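PDB 3LK5: geranylgeranyl pyrophosphate synthase from Corynebacterium glutamicum, which probably joins allylic and homoallylic isoprenoid diphosphates into longer prenyl diphosphates with the help of magnesium ions. Local coordinates for residues Asp178-Arg181 with Gly182-Thr185. Residues are numbered along the deposited sequence; the frame is centred on the assembly and turned at random.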
ATOM      1  N   ASP A 178       8.144  16.543   0.709  1.00 21.12           N
ATOM      2  CA  ASP A 178       7.693  16.865   2.081  1.00 23.16           C
ATOM      3  C   ASP A 178       6.185  16.630   2.231  1.00 21.65           C
ATOM      4  O   ASP A 178       5.728  15.983   3.193  1.00 21.07           O
ATOM      5  CB  ASP A 178       8.062  18.307   2.495  1.00 26.30           C
ATOM      6  CG  ASP A 178       9.568  18.496   2.719  1.00 39.26           C
ATOM      7  OD1 ASP A 178      10.292  17.494   2.894  1.00 28.40           O
ATOM      8  OD2 ASP A 178      10.055  19.653   2.748  1.00 29.80           O
ATOM      9  N   ALA A 179       5.399  17.149   1.289  1.00 21.60           N
ATOM     10  CA  ALA A 179       3.967  16.999   1.384  1.00 22.30           C
ATOM     11  C   ALA A 179       3.542  15.557   1.200  1.00 21.62           C
ATOM     12  O   ALA A 179       2.663  15.070   1.914  1.00 21.30           O
ATOM     13  CB  ALA A 179       3.238  17.891   0.326  1.00 22.56           C
ATOM     14  N   TRP A 180       4.142  14.876   0.221  1.00 20.53           N
ATOM     15  CA  TRP A 180       3.706  13.510  -0.085  1.00 21.04           C
ATOM     16  C   TRP A 180       4.165  12.513   0.982  1.00 19.80           C
ATOM     17  O   TRP A 180       3.375  11.606   1.381  1.00 20.55           O
ATOM     18  CB  TRP A 180       4.310  13.099  -1.444  1.00 21.29           C
ATOM     19  CG  TRP A 180       3.806  11.785  -2.033  1.00 22.75           C
ATOM     20  CD1 TRP A 180       4.442  10.578  -2.000  1.00 22.28           C
ATOM     21  CD2 TRP A 180       2.633  11.604  -2.837  1.00 21.19           C
ATOM     22  NE1 TRP A 180       3.719   9.638  -2.718  1.00 22.07           N
ATOM     23  CE2 TRP A 180       2.595  10.243  -3.223  1.00 22.70           C
ATOM     24  CE3 TRP A 180       1.608  12.479  -3.269  1.00 23.58           C
ATOM     25  CZ2 TRP A 180       1.569   9.705  -4.051  1.00 22.13           C
ATOM     26  CZ3 TRP A 180       0.579  11.965  -4.101  1.00 21.92           C
ATOM     27  CH2 TRP A 180       0.568  10.584  -4.471  1.00 23.27           C
ATOM     28  N   ARG A 181       5.410  12.664   1.445  1.00 19.94           N
ATOM     29  CA  ARG A 181       5.898  11.820   2.566  1.00 20.54           C
ATOM     30  C   ARG A 181       5.012  12.087   3.818  1.00 22.19           C
ATOM     31  O   ARG A 181       4.519  11.139   4.447  1.00 22.58           O
ATOM     32  CB  ARG A 181       7.366  12.144   2.882  1.00 21.80           C
ATOM     33  CG  ARG A 181       7.999  11.280   4.025  1.00 25.76           C
ATOM     34  CD  ARG A 181       9.298  11.999   4.594  1.00 24.50           C
ATOM     35  NE  ARG A 181      10.166  12.350   3.473  1.00 28.64           N
ATOM     36  CZ  ARG A 181      10.527  13.597   3.181  1.00 26.87           C
ATOM     37  NH1 ARG A 181      10.172  14.630   3.967  1.00 27.65           N
ATOM     38  NH2 ARG A 181      11.272  13.791   2.139  1.00 28.95           N
ATOM     39  N   GLY A 182       4.781  13.373   4.117  1.00 22.12           N
ATOM     40  CA  GLY A 182       3.958  13.742   5.320  1.00 22.03           C
ATOM     41  C   GLY A 182       2.562  13.144   5.226  1.00 23.19           C
ATOM     42  O   GLY A 182       2.117  12.431   6.131  1.00 25.19           O
HETATM   43  N   MSE A 183       1.877  13.367   4.102  1.00 23.02           N
HETATM   44  CA  MSE A 183       0.504  12.972   3.950  1.00 24.64           C
HETATM   45  C   MSE A 183       0.276  11.485   4.187  1.00 23.60           C
HETATM   46  O   MSE A 183      -0.666  11.102   4.883  1.00 23.27           O
HETATM   47  CB  MSE A 183       0.028  13.283   2.522  1.00 28.03           C
HETATM   48  CG  MSE A 183      -1.386  12.858   2.299  1.00 29.37           C
HETATM   49 SE   MSE A 183      -1.855  13.348   0.430  1.00 41.03          SE
HETATM   50  CE  MSE A 183      -0.628  12.135  -0.477  1.00 31.55           C
ATOM     51  N   ARG A 184       1.112  10.637   3.595  1.00 22.63           N
ATOM     52  CA  ARG A 184       0.858   9.174   3.636  1.00 21.11           C
ATOM     53  C   ARG A 184       1.175   8.610   5.019  1.00 22.41           C
ATOM     54  O   ARG A 184       0.461   7.746   5.519  1.00 23.68           O
ATOM     55  CB  ARG A 184       1.636   8.442   2.497  1.00 20.83           C
ATOM     56  CG  ARG A 184       0.896   8.702   1.151  1.00 21.36           C
ATOM     57  CD  ARG A 184       1.874   8.964  -0.025  1.00 21.16           C
ATOM     58  NE  ARG A 184       2.828   7.852  -0.234  1.00 22.51           N
ATOM     59  CZ  ARG A 184       4.101   7.831   0.176  1.00 20.79           C
ATOM     60  NH1 ARG A 184       4.634   8.835   0.894  1.00 21.77           N
ATOM     61  NH2 ARG A 184       4.873   6.782  -0.173  1.00 22.17           N
ATOM     62  N   THR A 185       2.213   9.112   5.667  1.00 21.84           N
ATOM     63  CA  THR A 185       2.486   8.632   7.033  1.00 21.57           C
ATOM     64  C   THR A 185       1.374   9.133   7.975  1.00 22.38           C
ATOM     65  O   THR A 185       0.908   8.399   8.863  1.00 23.58           O
ATOM     66  CB  THR A 185       3.880   9.048   7.483  1.00 21.78           C
ATOM     67  OG1 THR A 185       4.825   8.246   6.744  1.00 23.66           O
ATOM     68  CG2 THR A 185       4.079   8.768   9.011  1.00 24.25           C
TER
HETATM   69  O   HOH W   1       4.903   8.477   4.161  1.00 23.29           O
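Arg184 lies across one face of Trp180, one turn on along helix 170-199, part of the all-helical isoprenoid synthase fold of the FPP/GGPP synthase family. The aliphatic and the charged parts of Arg184 both serve here. CD makes a CH-pi contact over the five-membered ring of Trp180, 3.5 Å from its centroid, while the guanidinium lies nearly parallel to the indole, the planes 20° apart, with Trp180 NE1 over its face. Bends at chi2 and chi3 fold the arginine back onto the ring. The same indole face receives Met183, whose long, flexible chain, turned at chi3 (66°), brings the selenomethionine methyl CE to 3.6 Å from Trp180 CE3.

Among the polar contacts, Trp180 O accepts from Arg184 NH1 at 3.1 Å, above the carbonyl plane rather than on a lone pair, and weakly from Arg184 N. Trp180 NE1 and Arg184 NE, both donors, sit one above the other, 3.2 Å apart, without bonding to each other; Glu160 takes one with each carboxylate oxygen, and Asp161 of the second subunit pairs with NH1. Arg181 reaches back along the helix to Asp178, its NH1 meeting OD1 on the anti side at 3.1 Å, and its NE forms a salt bridge with Asp165 of the second subunit. This face of the helix thus contributes to the dimer interface.

In the backbone, Gly182 N and Met183 N bond to Asp178 O and Ala179 O, whereas Thr185 N to Arg181 O is weak at 3.3 Å. Thr185 OG1 is hydrogen-bonded to Trp158 NE1 of the second subunit. A water bridges this weak turn, donating to Arg181 O (2.7 Å) and accepting from Thr185 OG1 (2.6 Å).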